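Angiotensin-converting enzyme (Anopheles gambiae, PDB 6S1Z) is a zinc metallopeptidase of the angiotensin-converting enzyme family that probably trims peptides, here captured with the inhibitor fosinoprilat on its metal. Local coordinates at residues Asn301-Pro306 against His361-Leu366; Pro398-Lys403 against Asp531-Thr536. All coordinates share one frame; numbering follows the deposited sequence.

The two contacts lie with their centres about 19 Å apart and meet directly, Asn301 CB of contact 1 packing against Thr536 CG2 of contact 2 at 3.8 Å. Helix 286-299 is a second connection: it leads into the loop 301-306, its Phe297 touches Gln363, and its Phe296 meets the rings of His400 and Tyr533. Helix 536-548, which follows the segment 531-536, also returns to contact 1, where Leu542 and Lys543 touch Met302. Contact 1 alone includes a zinc ligand, His361, which lies beside fosinoprilat. Contact 2 is remote from the metal: His400 ND1 is 20.3 Å from the zinc ion.

Contact 1. Residues Asn301-Pro306 against His361-Leu366. With ZN (zinc ion), chain D; KS8 (fosinoprilat), chain C.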
loop_
_atom_site.group_PDB
_atom_site.type_symbol
_atom_site.label_atom_id
_atom_site.label_comp_id
_atom_site.label_asym_id
_atom_site.label_seq_id
_atom_site.Cartn_x
_atom_site.Cartn_y
_atom_site.Cartn_z
ATOM N N ASN A 301 -11.548 -20.890 -8.893
ATOM C CA ASN A 301 -12.986 -20.897 -9.156
ATOM C C ASN A 301 -13.606 -19.524 -8.913
ATOM O O ASN A 301 -14.753 -19.417 -8.473
ATOM C CB ASN A 301 -13.698 -21.959 -8.309
ATOM C CG ASN A 301 -15.117 -22.228 -8.780
ATOM O OD1 ASN A 301 -15.415 -22.133 -9.970
ATOM N ND2 ASN A 301 -15.998 -22.560 -7.844
ATOM N N MET A 302 -12.852 -18.463 -9.199
ATOM C CA MET A 302 -13.302 -17.100 -8.988
ATOM C C MET A 302 -13.611 -16.446 -10.336
ATOM O O MET A 302 -13.780 -17.134 -11.353
ATOM C CB MET A 302 -12.240 -16.336 -8.191
ATOM C CG MET A 302 -11.866 -16.996 -6.877
ATOM S SD MET A 302 -10.631 -16.068 -5.947
ATOM C CE MET A 302 -11.590 -14.643 -5.438
ATOM N N THR A 303 -13.679 -15.117 -10.344
ATOM C CA THR A 303 -14.044 -14.390 -11.550
ATOM C C THR A 303 -12.902 -14.397 -12.558
ATOM O O THR A 303 -11.727 -14.293 -12.197
ATOM C CB THR A 303 -14.420 -12.950 -11.201
ATOM O OG1 THR A 303 -15.624 -12.939 -10.424
ATOM C CG2 THR A 303 -14.623 -12.126 -12.464
ATOM N N LYS A 304 -13.260 -14.532 -13.833
ATOM C CA LYS A 304 -12.310 -14.392 -14.927
ATOM C C LYS A 304 -12.239 -12.929 -15.342
ATOM O O LYS A 304 -13.266 -12.252 -15.448
ATOM C CB LYS A 304 -12.724 -15.258 -16.117
ATOM C CG LYS A 304 -11.693 -15.335 -17.234
ATOM C CD LYS A 304 -12.321 -15.855 -18.518
ATOM C CE LYS A 304 -11.271 -16.318 -19.515
ATOM N NZ LYS A 304 -10.240 -15.278 -19.778
ATOM N N LEU A 305 -11.027 -12.446 -15.571
ATOM C CA LEU A 305 -10.822 -11.040 -15.888
ATOM C C LEU A 305 -11.601 -10.670 -17.147
ATOM O O LEU A 305 -11.314 -11.215 -18.224
ATOM C CB LEU A 305 -9.333 -10.762 -16.074
ATOM C CG LEU A 305 -8.950 -9.295 -16.256
ATOM C CD1 LEU A 305 -7.610 -9.013 -15.595
ATOM C CD2 LEU A 305 -8.899 -8.927 -17.727
ATOM N N PRO A 306 -12.585 -9.756 -17.068
ATOM C CA PRO A 306 -13.413 -9.471 -18.248
ATOM C C PRO A 306 -12.658 -8.711 -19.326
ATOM O O PRO A 306 -11.461 -8.443 -19.188
ATOM C CB PRO A 306 -14.562 -8.634 -17.673
ATOM C CG PRO A 306 -13.966 -7.948 -16.502
ATOM C CD PRO A 306 -12.960 -8.910 -15.920
ATOM N N HIS A 361 -7.396 -5.760 -5.781
ATOM C CA HIS A 361 -8.406 -4.714 -5.682
ATOM C C HIS A 361 -9.489 -4.897 -6.738
ATOM O O HIS A 361 -10.676 -4.682 -6.462
ATOM C CB HIS A 361 -7.752 -3.340 -5.820
ATOM C CG HIS A 361 -6.922 -2.948 -4.641
ATOM N ND1 HIS A 361 -7.439 -2.861 -3.367
ATOM C CD2 HIS A 361 -5.613 -2.619 -4.539
ATOM C CE1 HIS A 361 -6.485 -2.496 -2.529
ATOM N NE2 HIS A 361 -5.367 -2.345 -3.216
ATOM N N ILE A 362 -9.102 -5.292 -7.951
ATOM C CA ILE A 362 -10.079 -5.498 -9.014
ATOM C C ILE A 362 -11.008 -6.653 -8.664
ATOM O O ILE A 362 -12.234 -6.547 -8.784
ATOM C CB ILE A 362 -9.366 -5.739 -10.356
ATOM C CG1 ILE A 362 -8.555 -4.505 -10.770
ATOM C CG2 ILE A 362 -10.372 -6.115 -11.431
ATOM C CD1 ILE A 362 -9.386 -3.278 -11.105
ATOM N N GLN A 363 -10.436 -7.777 -8.225
ATOM C CA GLN A 363 -11.246 -8.930 -7.847
ATOM C C GLN A 363 -12.290 -8.547 -6.808
ATOM O O GLN A 363 -13.466 -8.908 -6.926
ATOM C CB GLN A 363 -10.348 -10.047 -7.315
ATOM C CG GLN A 363 -11.113 -11.241 -6.769
ATOM C CD GLN A 363 -12.031 -11.855 -7.804
ATOM O OE1 GLN A 363 -13.223 -12.046 -7.561
ATOM N NE2 GLN A 363 -11.479 -12.167 -8.971
ATOM N N TYR A 364 -11.870 -7.814 -5.775
ATOM C CA TYR A 364 -12.792 -7.428 -4.712
ATOM C C TYR A 364 -13.988 -6.665 -5.264
ATOM O O TYR A 364 -15.097 -6.774 -4.728
ATOM C CB TYR A 364 -12.054 -6.584 -3.674
ATOM C CG TYR A 364 -12.473 -6.834 -2.242
ATOM C CD1 TYR A 364 -13.760 -7.256 -1.931
ATOM C CD2 TYR A 364 -11.577 -6.649 -1.198
ATOM C CE1 TYR A 364 -14.141 -7.483 -0.623
ATOM C CE2 TYR A 364 -11.949 -6.874 0.113
ATOM C CZ TYR A 364 -13.231 -7.292 0.394
ATOM O OH TYR A 364 -13.606 -7.516 1.700
ATOM N N TYR A 365 -13.785 -5.888 -6.330
ATOM C CA TYR A 365 -14.895 -5.187 -6.965
ATOM C C TYR A 365 -15.874 -6.172 -7.592
ATOM O O TYR A 365 -17.092 -6.060 -7.406
ATOM C CB TYR A 365 -14.365 -4.222 -8.025
ATOM C CG TYR A 365 -13.355 -3.220 -7.511
ATOM C CD1 TYR A 365 -13.459 -2.688 -6.233
ATOM C CD2 TYR A 365 -12.300 -2.800 -8.309
ATOM C CE1 TYR A 365 -12.538 -1.768 -5.765
ATOM C CE2 TYR A 365 -11.374 -1.884 -7.850
ATOM C CZ TYR A 365 -11.497 -1.370 -6.577
ATOM O OH TYR A 365 -10.578 -0.457 -6.117
ATOM N N LEU A 366 -15.354 -7.148 -8.339
ATOM C CA LEU A 366 -16.205 -8.096 -9.044
ATOM C C LEU A 366 -17.010 -8.971 -8.093
ATOM O O LEU A 366 -18.017 -9.554 -8.508
ATOM C CB LEU A 366 -15.348 -8.974 -9.958
ATOM C CG LEU A 366 -14.476 -8.210 -10.958
ATOM C CD1 LEU A 366 -13.466 -9.129 -11.628
ATOM C CD2 LEU A 366 -15.345 -7.524 -12.001
HETATM ZN ZN ZN D . -3.924 -1.314 -2.404
HETATM C C04 KS8 C . -3.145 2.597 -4.887
HETATM C C05 KS8 C . -4.377 3.037 -3.983
HETATM C C06 KS8 C . -4.828 4.527 -4.277
HETATM C C07 KS8 C . -6.102 4.595 -5.131
HETATM C C08 KS8 C . -6.550 6.102 -5.424
HETATM C C09 KS8 C . -7.331 6.785 -4.501
HETATM C C10 KS8 C . -7.719 8.093 -4.755
HETATM C C11 KS8 C . -7.318 8.728 -5.950
HETATM C C12 KS8 C . -6.545 8.054 -6.861
HETATM C C13 KS8 C . -6.153 6.733 -6.609
HETATM C C14 KS8 C . -0.826 0.717 -4.793
HETATM C C15 KS8 C . -0.071 1.216 -3.512
HETATM C C18 KS8 C . 1.905 -0.365 -3.779
HETATM C C19 KS8 C . 2.703 -1.158 -2.684
HETATM C C20 KS8 C . 2.624 -0.220 -1.433
HETATM C C21 KS8 C . 2.132 0.992 -1.877
HETATM C C22 KS8 C . 3.245 1.937 -2.283
HETATM C C25 KS8 C . 2.111 -2.478 -2.386
HETATM C C26 KS8 C . 2.093 -3.358 -3.662
HETATM C C27 KS8 C . 3.455 -3.951 -4.034
HETATM C C28 KS8 C . 4.014 -4.760 -2.880
HETATM C C29 KS8 C . 4.169 -3.856 -1.650
HETATM C C30 KS8 C . 2.844 -3.192 -1.246
HETATM N N17 KS8 C . 1.253 0.612 -3.127
HETATM O O01 KS8 C . -2.972 0.495 -3.157
HETATM O O03 KS8 C . -3.377 -0.125 -5.537
HETATM O O16 KS8 C . -0.549 2.080 -2.846
HETATM O O23 KS8 C . 3.971 1.684 -3.301
HETATM O O24 KS8 C . 3.442 2.935 -1.640
HETATM P P02 KS8 C . -2.642 0.841 -4.553
#
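The zinc ion is bound at 2.0 Å by His361 NE2, from the same helix turns whose Gln363 and Leu366 receive the loop residues Met302 and Thr303. Fosinoprilat O01 binds the zinc ion at 2.2 Å, and His357 and Glu385 complete the set, as expected of an HExxH metallopeptidase. A second inhibitor oxygen, O03, lies 3.5 Å from His361 CD2.

The loop meets the helix on a different side. Gln363 puts its CG anti to the backbone N (chi1 174°) and then bends at chi2 (58°), which brings its amide to the loop. There the terminal methyl CE of Met302, carried inward by a bend at chi3, lies 3.7 Å from Gln363 CD and equally near Gln363 CG. Thr303 CB is about equally near both ends of that amide, 3.8 Å from Gln363 NE2 and hardly farther from Gln363 OE1. Beyond it, Thr303 CG2 meets Leu366 CD1; the modelled 3.3 Å is doubtful and carries no claim of strain. Pro306 CD adds a looser apolar touch to Leu366 CD1 at 4.3 Å, while Leu366 also touches Val339 of the strand 339-342.

With Met302 CE 15.7 Å from the zinc ion, this interface of aliphatic and amide surfaces is held by shape and van der Waals contact rather than polar bonds; buried Gln363 OE1 is satisfied by a residue flanking one of the segments.

Contact 2. Residues Pro398-Lys403 against Asp531-Thr536; sequences PKHLKK and DIYQST
A histidine-carboxylate hydrogen bond joins the short helix 398-402 to the loop that runs into helix 536-548. His400 ND1 donates to Asp531 OD1 at 3.0 Å with an N-H...O angle of 153°. The oxygen lies close to the imidazole plane, yet the nitrogen meets it from 47° above the carboxylate plane. A trans first torsion (chi1 -170°) swings the His400 ring out to the aspartate.

The other oxygen, Asp531 OD2, forms a salt bridge of 3.0 Å with Lys403 NZ, which arrives from the opposite direction on a side chain extended beyond CG. Lys403 NZ also makes a weak hydrogen bond of 3.3 Å to Gln534 OE1. Lys399 contributes its aliphatic part, with CD 3.5 Å from Asp531 CB.

His400 CE1 lies over one face of the Tyr533 ring, above its rim and 3.9 Å from Tyr533 CG; the two rings meet obliquely. Phe296 touches both rings.

Asp531 thus has each carboxylate oxygen engaged by a different residue of the segment 398-403, which should limit rotation of this buried group, and the ammonium of Lys403 would probably stabilise its negative charge.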
loop_
_atom_site.group_PDB
_atom_site.type_symbol
_atom_site.label_atom_id
_atom_site.label_comp_id
_atom_site.label_asym_id
_atom_site.label_seq_id
_atom_site.Cartn_x
_atom_site.Cartn_y
_atom_site.Cartn_z
ATOM N N PRO A 398 9.170 -20.632 -4.310
ATOM C CA PRO A 398 9.718 -21.275 -5.516
ATOM C C PRO A 398 8.757 -22.274 -6.127
ATOM O O PRO A 398 8.665 -22.382 -7.356
ATOM C CB PRO A 398 10.990 -21.963 -4.998
ATOM C CG PRO A 398 11.287 -21.310 -3.698
ATOM C CD PRO A 398 9.981 -20.926 -3.118
ATOM N N LYS A 399 8.043 -23.017 -5.279
ATOM C CA LYS A 399 7.039 -23.975 -5.727
ATOM C C LYS A 399 6.185 -23.416 -6.861
ATOM O O LYS A 399 6.052 -24.038 -7.919
ATOM C CB LYS A 399 6.165 -24.359 -4.532
ATOM C CG LYS A 399 5.680 -25.799 -4.507
ATOM C CD LYS A 399 4.504 -25.934 -3.550
ATOM C CE LYS A 399 4.755 -26.898 -2.410
ATOM N NZ LYS A 399 3.541 -26.981 -1.545
ATOM N N HIS A 400 5.597 -22.234 -6.653
ATOM C CA HIS A 400 4.772 -21.610 -7.683
ATOM C C HIS A 400 5.613 -21.012 -8.804
ATOM O O HIS A 400 5.182 -21.010 -9.962
ATOM C CB HIS A 400 3.887 -20.527 -7.061
ATOM C CG HIS A 400 2.839 -19.989 -7.987
ATOM N ND1 HIS A 400 1.489 -20.096 -7.727
ATOM C CD2 HIS A 400 2.941 -19.334 -9.168
ATOM C CE1 HIS A 400 0.806 -19.534 -8.708
ATOM N NE2 HIS A 400 1.664 -19.063 -9.594
ATOM N N LEU A 401 6.801 -20.494 -8.484
ATOM C CA LEU A 401 7.683 -19.972 -9.520
ATOM C C LEU A 401 8.333 -21.094 -10.317
ATOM O O LEU A 401 8.710 -20.888 -11.476
ATOM C CB LEU A 401 8.766 -19.088 -8.901
ATOM C CG LEU A 401 8.283 -17.930 -8.026
ATOM C CD1 LEU A 401 9.467 -17.204 -7.403
ATOM C CD2 LEU A 401 7.419 -16.966 -8.821
ATOM N N LYS A 402 8.477 -22.278 -9.717
ATOM C CA LYS A 402 9.064 -23.404 -10.432
ATOM C C LYS A 402 8.088 -24.001 -11.437
ATOM O O LYS A 402 8.514 -24.543 -12.464
ATOM C CB LYS A 402 9.525 -24.477 -9.443
ATOM C CG LYS A 402 11.027 -24.487 -9.183
ATOM C CD LYS A 402 11.452 -25.773 -8.488
ATOM C CE LYS A 402 12.966 -25.930 -8.459
ATOM N NZ LYS A 402 13.384 -27.358 -8.381
ATOM N N LYS A 403 6.783 -23.908 -11.168
ATOM C CA LYS A 403 5.792 -24.449 -12.088
ATOM C C LYS A 403 5.780 -23.722 -13.428
ATOM O O LYS A 403 5.247 -24.263 -14.403
ATOM C CB LYS A 403 4.390 -24.366 -11.478
ATOM C CG LYS A 403 4.154 -25.234 -10.254
ATOM C CD LYS A 403 2.748 -25.012 -9.707
ATOM C CE LYS A 403 2.502 -25.792 -8.426
ATOM N NZ LYS A 403 1.115 -25.590 -7.915
ATOM N N ASP A 531 2.431 -22.851 -1.481
ATOM C CA ASP A 531 1.878 -22.401 -2.754
ATOM C C ASP A 531 0.450 -22.917 -2.875
ATOM O O ASP A 531 0.215 -24.127 -2.784
ATOM C CB ASP A 531 2.722 -22.901 -3.925
ATOM C CG ASP A 531 2.011 -22.769 -5.259
ATOM O OD1 ASP A 531 1.092 -21.933 -5.376
ATOM O OD2 ASP A 531 2.375 -23.510 -6.196
ATOM N N ILE A 532 -0.497 -22.006 -3.091
ATOM C CA ILE A 532 -1.904 -22.380 -3.168
ATOM C C ILE A 532 -2.449 -22.083 -4.558
ATOM O O ILE A 532 -3.308 -21.210 -4.728
ATOM C CB ILE A 532 -2.731 -21.660 -2.088
ATOM C CG1 ILE A 532 -2.599 -20.141 -2.218
ATOM C CG2 ILE A 532 -2.278 -22.093 -0.713
ATOM C CD1 ILE A 532 -3.923 -19.417 -2.117
ATOM N N TYR A 533 -1.960 -22.807 -5.558
ATOM C CA TYR A 533 -2.495 -22.720 -6.908
ATOM C C TYR A 533 -3.481 -23.860 -7.125
ATOM O O TYR A 533 -3.267 -24.977 -6.644
ATOM C CB TYR A 533 -1.379 -22.783 -7.956
ATOM C CG TYR A 533 -1.795 -22.330 -9.344
ATOM C CD1 TYR A 533 -2.733 -21.319 -9.520
ATOM C CD2 TYR A 533 -1.249 -22.915 -10.480
ATOM C CE1 TYR A 533 -3.112 -20.904 -10.780
ATOM C CE2 TYR A 533 -1.626 -22.505 -11.748
ATOM C CZ TYR A 533 -2.558 -21.500 -11.890
ATOM O OH TYR A 533 -2.938 -21.085 -13.146
ATOM N N GLN A 534 -4.570 -23.564 -7.835
ATOM C CA GLN A 534 -5.578 -24.561 -8.187
ATOM C C GLN A 534 -6.371 -25.032 -6.970
ATOM O O GLN A 534 -6.798 -26.188 -6.912
ATOM C CB GLN A 534 -4.943 -25.765 -8.893
ATOM C CG GLN A 534 -4.046 -25.402 -10.068
ATOM C CD GLN A 534 -2.609 -25.858 -9.879
ATOM O OE1 GLN A 534 -2.082 -25.852 -8.766
ATOM N NE2 GLN A 534 -1.970 -26.259 -10.971
ATOM N N SER A 535 -6.579 -24.152 -5.993
ATOM C CA SER A 535 -7.325 -24.477 -4.778
ATOM C C SER A 535 -8.688 -23.798 -4.861
ATOM O O SER A 535 -8.805 -22.589 -4.637
ATOM C CB SER A 535 -6.563 -24.036 -3.530
ATOM O OG SER A 535 -7.318 -24.286 -2.356
ATOM N N THR A 536 -9.720 -24.580 -5.183
ATOM C CA THR A 536 -11.069 -24.032 -5.260
ATOM C C THR A 536 -11.696 -23.898 -3.877
ATOM O O THR A 536 -12.443 -22.947 -3.623
ATOM C CB THR A 536 -11.946 -24.908 -6.155
ATOM O OG1 THR A 536 -11.937 -26.256 -5.671
ATOM C CG2 THR A 536 -11.441 -24.880 -7.593
#